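Local coordinates for VESB protease (Vibrio cholerae, PDB 4LK4), which is a secreted trypsin-like protein of the peptidase S1 family, and probably cleaves peptide bonds inside proteins as a serine endopeptidase, at residues Ser15-Ser19 and Ala20-Ser24; Val51-Ala54 and Ala55-Asp59; Val230-Val234 and Ser235-Asp239. The protein carries 1 engineered substitution. One frame throughout, in Å; residues are numbered along the deposited sequence.

Contact 1. Residues Ser15-Ser19 and Ala20-Ser24; sequences SNANS and AEWPS
N18 and E21 meet on the outer side of a tight turn, while A17 and W22 close its inner side. On the inner side the indole of W22 carries the packing. Its CD1 lies 3.9 Å from CB of A17, a methyl that approaches the ring obliquely. The carbonyl oxygen of N18 sits at the edge of the same ring, near its plane, with CD1 of W22 3.6 Å from O of N18. CG of W22 is anti to its own carbonyl carbon (chi1 -63°), which swings the ring back under the turn toward A17. Both residues are buried.

Two backbone bonds shape the turn into a short 3-10 segment. N of E21 donates to O of N18 at 3.0 Å. N of W22 donates to O of S19 at 3.1 Å.

The outer side is looser and faces solvent. N18 and E21 are exposed, and their side chains cross at about a right angle. ND2 of N18 reaches OE2 of E21 at 2.9 Å. The bond is weak, with an N-H...O angle of 129°. The amide and carboxylate planes are 69° apart. The other branch of the same amide turns back to the chain. OD1 of N18 accepts a weak bond from N of A20 at 3.4 Å. The N18 amide thus has one partner on each branch, but neither grips it firmly.

The turn follows strand 15-16, which pairs with strand 156-162, and leads to strand 25-30 of the six-stranded barrel. The W22 ring is buried against T136 and A138 of strand 134-139 and P202 and V204 of strand 202-205. Its NE1 makes a weak hydrogen bond to E157 of strand 156-162.

Contact 2. Residues Val51-Ala54 and Ala55-Asp59; sequences VLTA and AHCFD
T53 ends a barrel strand of the trypsin fold and A54 follows it; C57 and F58 fold back on the pair through a short 3-10 turn. The sequence TAAHC here is the family motif around the histidine of the catalytic triad. H56 fits that position, and its ND1 is hydrogen-bonded to D103, as expected for the histidine–aspartate pair of a chymotrypsin-like protease.

In the first shell, CG2 of T53 meets the edge of the F58 ring, near its plane, with CE2 of F58 3.5 Å from CG2 of T53. The two side chains come from opposite directions. CB of A54 packs on SG of C57 at 3.9 Å. No hydrogen bond joins the two segments, so apolar contact and the chain itself hold them together.

The turn is kept by its own backbone: N of F58 donates to O of A55 at 3.0 Å. Outside it, a disulfide from C57 to C41 ties the turn to strand 39-46. F58 also rests on V107, I89 and R91 of the barrel.

With OG1 of T53 anti to the backbone N (chi1 -166°), CG2 sits between the backbone N and the carbonyl carbon, where it meets F58. OG1 of T53 is hydrogen-bonded to the carbonyl O of G42 and lies 4.1 Å from SG of C57.

Contact 3. Residues Val230-Val234 and Ser235-Asp239; sequences VYTNV and SYFRD
The N233 side chain, at the end of a strand, lies against Y236, where the chain turns toward a helix. Its CB lies 4.1 Å from CB of Y236. CG sits anti to the backbone N (chi1 177°), and this carries the amide forward along the turn. There CG of N233 is 3.7 Å from CB of Y236. At the oxygen branch, OD1 of N233 lies 3.0 Å from N of S235. The same OD1 accepts a weak bond from N of Y236 at 3.3 Å. The bond is fairly straight, with an N-H...O angle of 157°. The other branch, ND2, passes beside CB of Y236 at 3.6 Å and is hydrogen-bonded to the carbonyl O of S182. Both branches thus have a partner, the one at OD1 weak. N of Y236 also donates a weak, more bent bond to the backbone O of N233.

One step on, N of F237 donates to O of V234 at 3.0 Å. The aliphatic part of R238 passes the same oxygen, with CD of R238 3.4 Å from O of V234. The chain of R238 is bent, and its NH1 bonds to the carbonyl O of A121.

The F237 ring meets T232. CG2 of T232 lies 3.7 Å from CE2 of F237, and the two side chains cross at about a right angle. CD2 of Y236 lies over the centre of one face of the F237 ring. The T232 hydroxyl bonds to the carbonyl O of D103.

F237 is the N-cap residue of helix 238-243. The arrangement is the passage from the last strand of the trypsin domain, 229-233, into its C-terminal helix, characteristic of chymotrypsin-like proteases.

Contacts 2 and 3 are buried, while contact 1 is a partly buried turn nearer the surface. Contacts 2 and 3 have centres about 13 Å apart and touch directly, with CD2 of L52 4.1 Å from CG2 of V234. D103 also joins them, since it bonds to H56 and to T232. Contact 1 is about 21 Å from contact 2 and 23 Å from contact 3, centre to centre, and touches neither. It reaches the same seven-stranded sheet as contact 3, whereas contact 2 belongs to the barrel. The chemistry follows the place. Contacts 1 and 3 combine asparagine bonds with backbone turns, and between its two segments contact 2 has apolar packing and no hydrogen bond.

Contact 1. Residues Ser15-Ser19 and Ala20-Ser24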
ATOM      1  N   SER A  15       6.458  -3.364 -24.391  1.00 51.01           N
ATOM      2  CA  SER A  15       7.410  -4.324 -24.891  1.00 49.49           C
ATOM      3  C   SER A  15       7.869  -5.226 -23.747  1.00 45.96           C
ATOM      4  O   SER A  15       7.936  -4.792 -22.608  1.00 42.59           O
ATOM      5  CB  SER A  15       8.594  -3.550 -25.501  1.00 51.72           C
ATOM      6  OG  SER A  15       9.753  -4.363 -25.618  1.00 53.24           O
ATOM      7  N   ASN A  16       8.204  -6.474 -24.070  1.00 44.59           N
ATOM      8  CA  ASN A  16       8.727  -7.385 -23.081  1.00 43.45           C
ATOM      9  C   ASN A  16       9.915  -6.712 -22.370  1.00 45.06           C
ATOM     10  O   ASN A  16      10.814  -6.223 -23.002  1.00 46.67           O
ATOM     11  CB  ASN A  16       9.209  -8.688 -23.742  1.00 43.18           C
ATOM     12  CG  ASN A  16       8.077  -9.643 -24.149  1.00 41.72           C
ATOM     13  OD1 ASN A  16       6.884  -9.450 -23.872  1.00 38.49           O
ATOM     14  ND2 ASN A  16       8.480 -10.715 -24.816  1.00 42.92           N
ATOM     15  N   ALA A  17       9.899  -6.637 -21.053  1.00 46.13           N
ATOM     16  CA  ALA A  17      10.993  -5.977 -20.348  1.00 48.64           C
ATOM     17  C   ALA A  17      12.286  -6.812 -20.376  1.00 52.63           C
ATOM     18  O   ALA A  17      12.254  -8.005 -20.657  1.00 50.78           O
ATOM     19  CB  ALA A  17      10.586  -5.683 -18.918  1.00 46.24           C
ATOM     20  N   ASN A  18      13.408  -6.157 -20.083  1.00 57.88           N
ATOM     21  CA  ASN A  18      14.661  -6.836 -19.768  1.00 62.81           C
ATOM     22  C   ASN A  18      14.719  -7.035 -18.250  1.00 61.77           C
ATOM     23  O   ASN A  18      14.715  -6.056 -17.513  1.00 60.35           O
ATOM     24  CB  ASN A  18      15.829  -5.973 -20.239  1.00 69.31           C
ATOM     25  CG  ASN A  18      17.172  -6.511 -19.785  1.00 78.29           C
ATOM     26  OD1 ASN A  18      17.273  -7.597 -19.189  1.00 81.50           O
ATOM     27  ND2 ASN A  18      18.226  -5.751 -20.071  1.00 84.41           N
ATOM     28  N   SER A  19      14.776  -8.287 -17.793  1.00 60.99           N
ATOM     29  CA  SER A  19      14.506  -8.626 -16.370  1.00 62.15           C
ATOM     30  C   SER A  19      15.550  -8.156 -15.378  1.00 62.52           C
ATOM     31  O   SER A  19      15.247  -7.948 -14.191  1.00 61.86           O
ATOM     32  CB  SER A  19      14.359 -10.139 -16.173  1.00 63.57           C
ATOM     33  OG  SER A  19      15.626 -10.774 -16.234  1.00 67.73           O
ATOM     34  N   ALA A  20      16.776  -8.047 -15.865  1.00 61.14           N
ATOM     35  CA  ALA A  20      17.867  -7.554 -15.085  1.00 63.22           C
ATOM     36  C   ALA A  20      17.665  -6.083 -14.752  1.00 63.58           C
ATOM     37  O   ALA A  20      18.300  -5.591 -13.813  1.00 66.80           O
ATOM     38  CB  ALA A  20      19.172  -7.752 -15.838  1.00 66.99           C
ATOM     39  N   GLU A  21      16.803  -5.381 -15.495  1.00 60.63           N
ATOM     40  CA  GLU A  21      16.518  -3.966 -15.210  1.00 61.17           C
ATOM     41  C   GLU A  21      15.403  -3.807 -14.181  1.00 56.84           C
ATOM     42  O   GLU A  21      15.133  -2.698 -13.701  1.00 54.81           O
ATOM     43  CB  GLU A  21      16.177  -3.184 -16.495  1.00 65.63           C
ATOM     44  CG  GLU A  21      17.397  -2.852 -17.377  1.00 73.46           C
ATOM     45  CD  GLU A  21      17.053  -2.470 -18.824  1.00 78.19           C
ATOM     46  OE1 GLU A  21      16.103  -1.691 -19.057  1.00 83.44           O
ATOM     47  OE2 GLU A  21      17.748  -2.944 -19.747  1.00 84.70           O
ATOM     48  N   TRP A  22      14.750  -4.914 -13.836  1.00 52.53           N
ATOM     49  CA  TRP A  22      13.635  -4.855 -12.907  1.00 49.00           C
ATOM     50  C   TRP A  22      13.713  -5.942 -11.829  1.00 47.08           C
ATOM     51  O   TRP A  22      12.806  -6.744 -11.687  1.00 43.64           O
ATOM     52  CB  TRP A  22      12.334  -4.965 -13.694  1.00 46.39           C
ATOM     53  CG  TRP A  22      12.108  -3.847 -14.653  1.00 45.57           C
ATOM     54  CD1 TRP A  22      12.422  -3.819 -15.976  1.00 44.86           C
ATOM     55  CD2 TRP A  22      11.463  -2.614 -14.372  1.00 45.59           C
ATOM     56  NE1 TRP A  22      12.024  -2.635 -16.538  1.00 44.54           N
ATOM     57  CE2 TRP A  22      11.443  -1.871 -15.567  1.00 46.03           C
ATOM     58  CE3 TRP A  22      10.926  -2.043 -13.214  1.00 45.57           C
ATOM     59  CZ2 TRP A  22      10.903  -0.597 -15.634  1.00 47.20           C
ATOM     60  CZ3 TRP A  22      10.391  -0.795 -13.285  1.00 45.99           C
ATOM     61  CH2 TRP A  22      10.385  -0.080 -14.481  1.00 47.01           C
ATOM     62  N   PRO A  23      14.811  -5.966 -11.062  1.00 49.14           N
ATOM     63  CA  PRO A  23      14.920  -7.007 -10.039  1.00 49.16           C
ATOM     64  C   PRO A  23      13.997  -6.756  -8.853  1.00 48.27           C
ATOM     65  O   PRO A  23      13.669  -7.708  -8.124  1.00 48.89           O
ATOM     66  CB  PRO A  23      16.397  -6.970  -9.646  1.00 52.26           C
ATOM     67  CG  PRO A  23      16.843  -5.573  -9.942  1.00 53.82           C
ATOM     68  CD  PRO A  23      15.971  -5.053 -11.056  1.00 51.98           C
ATOM     69  N   SER A  24      13.530  -5.514  -8.694  1.00 47.28           N
ATOM     70  CA  SER A  24      12.658  -5.166  -7.573  1.00 46.43           C
ATOM     71  C   SER A  24      11.162  -5.179  -7.890  1.00 44.26           C
ATOM     72  O   SER A  24      10.355  -4.828  -7.042  1.00 44.51           O
ATOM     73  CB  SER A  24      13.064  -3.796  -7.001  1.00 48.58           C
ATOM     74  OG  SER A  24      14.359  -3.826  -6.386  1.00 51.09           O
TER

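Contact 2. Residues Val51-Ala54 and Ala55-Asp59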
ATOM      1  N   VAL A  51       6.394  -4.651   0.649  1.00 43.11           N
ATOM      2  CA  VAL A  51       6.071  -4.398  -0.733  1.00 41.78           C
ATOM      3  C   VAL A  51       5.128  -3.198  -0.830  1.00 40.57           C
ATOM      4  O   VAL A  51       4.211  -3.051  -0.026  1.00 41.16           O
ATOM      5  CB  VAL A  51       5.354  -5.616  -1.286  1.00 42.57           C
ATOM      6  CG1 VAL A  51       4.724  -5.314  -2.628  1.00 41.88           C
ATOM      7  CG2 VAL A  51       6.321  -6.782  -1.374  1.00 44.57           C
ATOM      8  N   LEU A  52       5.360  -2.350  -1.819  1.00 39.58           N
ATOM      9  CA  LEU A  52       4.564  -1.150  -2.056  1.00 38.15           C
ATOM     10  C   LEU A  52       3.652  -1.433  -3.220  1.00 37.58           C
ATOM     11  O   LEU A  52       4.083  -2.016  -4.237  1.00 37.20           O
ATOM     12  CB  LEU A  52       5.475   0.003  -2.438  1.00 38.12           C
ATOM     13  CG  LEU A  52       4.807   1.325  -2.796  1.00 38.14           C
ATOM     14  CD1 LEU A  52       3.931   1.839  -1.665  1.00 38.42           C
ATOM     15  CD2 LEU A  52       5.851   2.373  -3.180  1.00 38.55           C
ATOM     16  N   THR A  53       2.391  -1.053  -3.082  1.00 38.36           N
ATOM     17  CA  THR A  53       1.399  -1.344  -4.104  1.00 38.06           C
ATOM     18  C   THR A  53       0.228  -0.391  -3.958  1.00 37.73           C
ATOM     19  O   THR A  53       0.319   0.564  -3.207  1.00 38.67           O
ATOM     20  CB  THR A  53       0.950  -2.815  -4.020  1.00 39.19           C
ATOM     21  OG1 THR A  53       0.243  -3.151  -5.217  1.00 42.31           O
ATOM     22  CG2 THR A  53       0.032  -3.042  -2.874  1.00 40.40           C
ATOM     23  N   ALA A  54      -0.859  -0.644  -4.667  1.00 38.40           N
ATOM     24  CA  ALA A  54      -2.019   0.233  -4.698  1.00 39.66           C
ATOM     25  C   ALA A  54      -3.048  -0.290  -3.702  1.00 40.97           C
ATOM     26  O   ALA A  54      -3.176  -1.496  -3.542  1.00 42.77           O
ATOM     27  CB  ALA A  54      -2.596   0.254  -6.104  1.00 39.63           C
ATOM     28  N   ALA A  55      -3.781   0.575  -3.005  1.00 41.91           N
ATOM     29  CA  ALA A  55      -4.778   0.043  -2.034  1.00 41.64           C
ATOM     30  C   ALA A  55      -5.940  -0.663  -2.701  1.00 42.33           C
ATOM     31  O   ALA A  55      -6.453  -1.652  -2.175  1.00 41.86           O
ATOM     32  CB  ALA A  55      -5.307   1.126  -1.122  1.00 42.30           C
ATOM     33  N   HIS A  56      -6.384  -0.180  -3.851  1.00 42.98           N
ATOM     34  CA  HIS A  56      -7.577  -0.795  -4.419  1.00 45.72           C
ATOM     35  C   HIS A  56      -7.375  -2.239  -4.917  1.00 45.81           C
ATOM     36  O   HIS A  56      -8.341  -2.946  -5.109  1.00 48.56           O
ATOM     37  CB  HIS A  56      -8.190   0.071  -5.506  1.00 45.81           C
ATOM     38  CG  HIS A  56      -7.556  -0.106  -6.830  1.00 45.78           C
ATOM     39  ND1 HIS A  56      -6.558   0.726  -7.286  1.00 45.42           N
ATOM     40  CD2 HIS A  56      -7.790  -1.004  -7.817  1.00 45.46           C
ATOM     41  CE1 HIS A  56      -6.200   0.347  -8.496  1.00 44.97           C
ATOM     42  NE2 HIS A  56      -6.930  -0.701  -8.840  1.00 45.80           N
ATOM     43  N   CYS A  57      -6.136  -2.682  -5.097  1.00 45.95           N
ATOM     44  CA  CYS A  57      -5.841  -4.108  -5.331  1.00 46.49           C
ATOM     45  C   CYS A  57      -6.444  -5.018  -4.250  1.00 46.55           C
ATOM     46  O   CYS A  57      -6.607  -6.228  -4.462  1.00 46.76           O
ATOM     47  CB  CYS A  57      -4.327  -4.328  -5.362  1.00 46.99           C
ATOM     48  SG  CYS A  57      -3.513  -3.512  -6.758  1.00 50.37           S
ATOM     49  N   PHE A  58      -6.738  -4.458  -3.076  1.00 46.29           N
ATOM     50  CA  PHE A  58      -7.265  -5.253  -1.985  1.00 47.16           C
ATOM     51  C   PHE A  58      -8.682  -4.897  -1.585  1.00 49.25           C
ATOM     52  O   PHE A  58      -9.120  -5.338  -0.551  1.00 49.23           O
ATOM     53  CB  PHE A  58      -6.321  -5.172  -0.781  1.00 46.77           C
ATOM     54  CG  PHE A  58      -4.907  -5.476  -1.124  1.00 46.53           C
ATOM     55  CD1 PHE A  58      -4.521  -6.759  -1.380  1.00 47.02           C
ATOM     56  CD2 PHE A  58      -3.977  -4.483  -1.211  1.00 48.13           C
ATOM     57  CE1 PHE A  58      -3.238  -7.062  -1.716  1.00 47.21           C
ATOM     58  CE2 PHE A  58      -2.688  -4.773  -1.549  1.00 49.07           C
ATOM     59  CZ  PHE A  58      -2.320  -6.071  -1.828  1.00 48.16           C
ATOM     60  N   ASP A  59      -9.423  -4.150  -2.410  1.00 52.52           N
ATOM     61  CA  ASP A  59     -10.837  -3.845  -2.086  1.00 54.47           C
ATOM     62  C   ASP A  59     -11.575  -5.112  -1.638  1.00 56.33           C
ATOM     63  O   ASP A  59     -12.360  -5.087  -0.671  1.00 60.22           O
ATOM     64  CB  ASP A  59     -11.589  -3.227  -3.279  1.00 55.85           C
ATOM     65  CG  ASP A  59     -11.209  -1.755  -3.563  1.00 55.28           C
ATOM     66  OD1 ASP A  59     -10.821  -1.008  -2.644  1.00 52.48           O
ATOM     67  OD2 ASP A  59     -11.337  -1.339  -4.743  1.00 58.42           O
TER

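Contact 3. Residues Val230-Val234 and Ser235-Asp239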
ATOM      1  N   VAL A 230      -3.315   7.613 -14.316  1.00 42.82           N
ATOM      2  CA  VAL A 230      -3.201   8.277 -13.040  1.00 41.48           C
ATOM      3  C   VAL A 230      -2.393   7.417 -12.083  1.00 39.90           C
ATOM      4  O   VAL A 230      -2.650   6.225 -11.937  1.00 38.48           O
ATOM      5  CB  VAL A 230      -4.588   8.535 -12.495  1.00 42.78           C
ATOM      6  CG1 VAL A 230      -4.504   9.129 -11.111  1.00 42.83           C
ATOM      7  CG2 VAL A 230      -5.339   9.452 -13.442  1.00 45.01           C
ATOM      8  N   TYR A 231      -1.432   8.043 -11.416  1.00 39.63           N
ATOM      9  CA  TYR A 231      -0.426   7.335 -10.628  1.00 38.49           C
ATOM     10  C   TYR A 231      -0.364   7.939  -9.242  1.00 39.82           C
ATOM     11  O   TYR A 231      -0.300   9.161  -9.088  1.00 42.24           O
ATOM     12  CB  TYR A 231       0.945   7.450 -11.301  1.00 38.02           C
ATOM     13  CG  TYR A 231       0.961   6.907 -12.707  1.00 38.02           C
ATOM     14  CD1 TYR A 231       0.556   7.682 -13.782  1.00 38.71           C
ATOM     15  CD2 TYR A 231       1.353   5.604 -12.952  1.00 37.74           C
ATOM     16  CE1 TYR A 231       0.521   7.164 -15.055  1.00 39.39           C
ATOM     17  CE2 TYR A 231       1.351   5.079 -14.217  1.00 38.68           C
ATOM     18  CZ  TYR A 231       0.931   5.854 -15.264  1.00 40.41           C
ATOM     19  OH  TYR A 231       0.972   5.291 -16.511  1.00 42.41           O
ATOM     20  N   THR A 232      -0.407   7.094  -8.219  1.00 40.09           N
ATOM     21  CA  THR A 232      -0.268   7.570  -6.879  1.00 40.07           C
ATOM     22  C   THR A 232       1.139   8.140  -6.761  1.00 40.97           C
ATOM     23  O   THR A 232       2.094   7.579  -7.302  1.00 40.39           O
ATOM     24  CB  THR A 232      -0.502   6.460  -5.867  1.00 40.84           C
ATOM     25  OG1 THR A 232      -1.842   5.965  -6.006  1.00 41.50           O
ATOM     26  CG2 THR A 232      -0.323   6.967  -4.455  1.00 41.62           C
ATOM     27  N   ASN A 233       1.233   9.279  -6.080  1.00 40.96           N
ATOM     28  CA  ASN A 233       2.443  10.048  -5.966  1.00 42.28           C
ATOM     29  C   ASN A 233       3.343   9.605  -4.786  1.00 43.48           C
ATOM     30  O   ASN A 233       3.075   9.938  -3.642  1.00 44.91           O
ATOM     31  CB  ASN A 233       2.022  11.497  -5.817  1.00 43.53           C
ATOM     32  CG  ASN A 233       3.186  12.435  -5.612  1.00 45.23           C
ATOM     33  OD1 ASN A 233       4.347  12.016  -5.457  1.00 45.66           O
ATOM     34  ND2 ASN A 233       2.884  13.731  -5.613  1.00 46.61           N
ATOM     35  N   VAL A 234       4.415   8.872  -5.072  1.00 43.86           N
ATOM     36  CA  VAL A 234       5.246   8.342  -4.015  1.00 45.22           C
ATOM     37  C   VAL A 234       5.948   9.425  -3.181  1.00 46.23           C
ATOM     38  O   VAL A 234       6.129   9.254  -1.955  1.00 45.53           O
ATOM     39  CB  VAL A 234       6.268   7.337  -4.567  1.00 46.48           C
ATOM     40  CG1 VAL A 234       7.372   7.025  -3.562  1.00 48.89           C
ATOM     41  CG2 VAL A 234       5.568   6.056  -4.938  1.00 45.50           C
ATOM     42  N   SER A 235       6.343  10.527  -3.807  1.00 46.59           N
ATOM     43  CA  SER A 235       7.002  11.613  -3.050  1.00 47.28           C
ATOM     44  C   SER A 235       6.127  12.119  -1.921  1.00 48.75           C
ATOM     45  O   SER A 235       6.586  12.318  -0.803  1.00 49.85           O
ATOM     46  CB  SER A 235       7.336  12.781  -3.941  1.00 47.14           C
ATOM     47  OG  SER A 235       8.424  12.442  -4.752  1.00 48.74           O
ATOM     48  N   TYR A 236       4.847  12.291  -2.220  1.00 48.77           N
ATOM     49  CA  TYR A 236       3.903  12.870  -1.296  1.00 47.73           C
ATOM     50  C   TYR A 236       3.661  11.908  -0.143  1.00 48.13           C
ATOM     51  O   TYR A 236       3.122  12.312   0.880  1.00 49.08           O
ATOM     52  CB  TYR A 236       2.607  13.167  -2.074  1.00 48.04           C
ATOM     53  CG  TYR A 236       1.434  13.711  -1.288  1.00 48.15           C
ATOM     54  CD1 TYR A 236       1.317  15.068  -1.019  1.00 52.07           C
ATOM     55  CD2 TYR A 236       0.446  12.883  -0.842  1.00 48.02           C
ATOM     56  CE1 TYR A 236       0.242  15.583  -0.298  1.00 51.69           C
ATOM     57  CE2 TYR A 236      -0.636  13.375  -0.120  1.00 50.70           C
ATOM     58  CZ  TYR A 236      -0.725  14.729   0.142  1.00 51.97           C
ATOM     59  OH  TYR A 236      -1.790  15.214   0.839  1.00 55.31           O
ATOM     60  N   PHE A 237       4.018  10.630  -0.322  1.00 47.17           N
ATOM     61  CA  PHE A 237       3.669   9.582   0.641  1.00 46.43           C
ATOM     62  C   PHE A 237       4.840   8.953   1.420  1.00 47.76           C
ATOM     63  O   PHE A 237       4.643   7.967   2.134  1.00 48.87           O
ATOM     64  CB  PHE A 237       2.805   8.492  -0.046  1.00 44.89           C
ATOM     65  CG  PHE A 237       1.330   8.859  -0.158  1.00 43.92           C
ATOM     66  CD1 PHE A 237       0.593   9.186   0.966  1.00 43.94           C
ATOM     67  CD2 PHE A 237       0.698   8.890  -1.389  1.00 42.64           C
ATOM     68  CE1 PHE A 237      -0.751   9.527   0.858  1.00 44.60           C
ATOM     69  CE2 PHE A 237      -0.620   9.248  -1.514  1.00 42.24           C
ATOM     70  CZ  PHE A 237      -1.356   9.561  -0.384  1.00 44.79           C
ATOM     71  N   ARG A 238       6.031   9.544   1.342  1.00 48.14           N
ATOM     72  CA  ARG A 238       7.210   8.965   1.975  1.00 48.75           C
ATOM     73  C   ARG A 238       7.042   8.724   3.474  1.00 51.30           C
ATOM     74  O   ARG A 238       7.423   7.655   3.969  1.00 52.62           O
ATOM     75  CB  ARG A 238       8.422   9.840   1.700  1.00 49.79           C
ATOM     76  CG  ARG A 238       8.795   9.915   0.222  1.00 49.84           C
ATOM     77  CD  ARG A 238       9.066   8.540  -0.335  1.00 50.20           C
ATOM     78  NE  ARG A 238       9.990   7.830   0.534  1.00 52.18           N
ATOM     79  CZ  ARG A 238      11.317   7.900   0.453  1.00 53.66           C
ATOM     80  NH1 ARG A 238      11.900   8.624  -0.484  1.00 54.35           N
ATOM     81  NH2 ARG A 238      12.063   7.230   1.320  1.00 54.26           N
ATOM     82  N   ASP A 239       6.463   9.691   4.193  1.00 51.68           N
ATOM     83  CA  ASP A 239       6.234   9.521   5.617  1.00 53.27           C
ATOM     84  C   ASP A 239       5.229   8.433   5.898  1.00 50.67           C
ATOM     85  O   ASP A 239       5.389   7.672   6.872  1.00 50.61           O
ATOM     86  CB  ASP A 239       5.750  10.819   6.284  1.00 57.16           C
ATOM     87  CG  ASP A 239       6.823  11.891   6.321  1.00 60.47           C
ATOM     88  OD1 ASP A 239       8.001  11.603   6.021  1.00 62.84           O
ATOM     89  OD2 ASP A 239       6.473  13.030   6.630  1.00 64.87           O
TER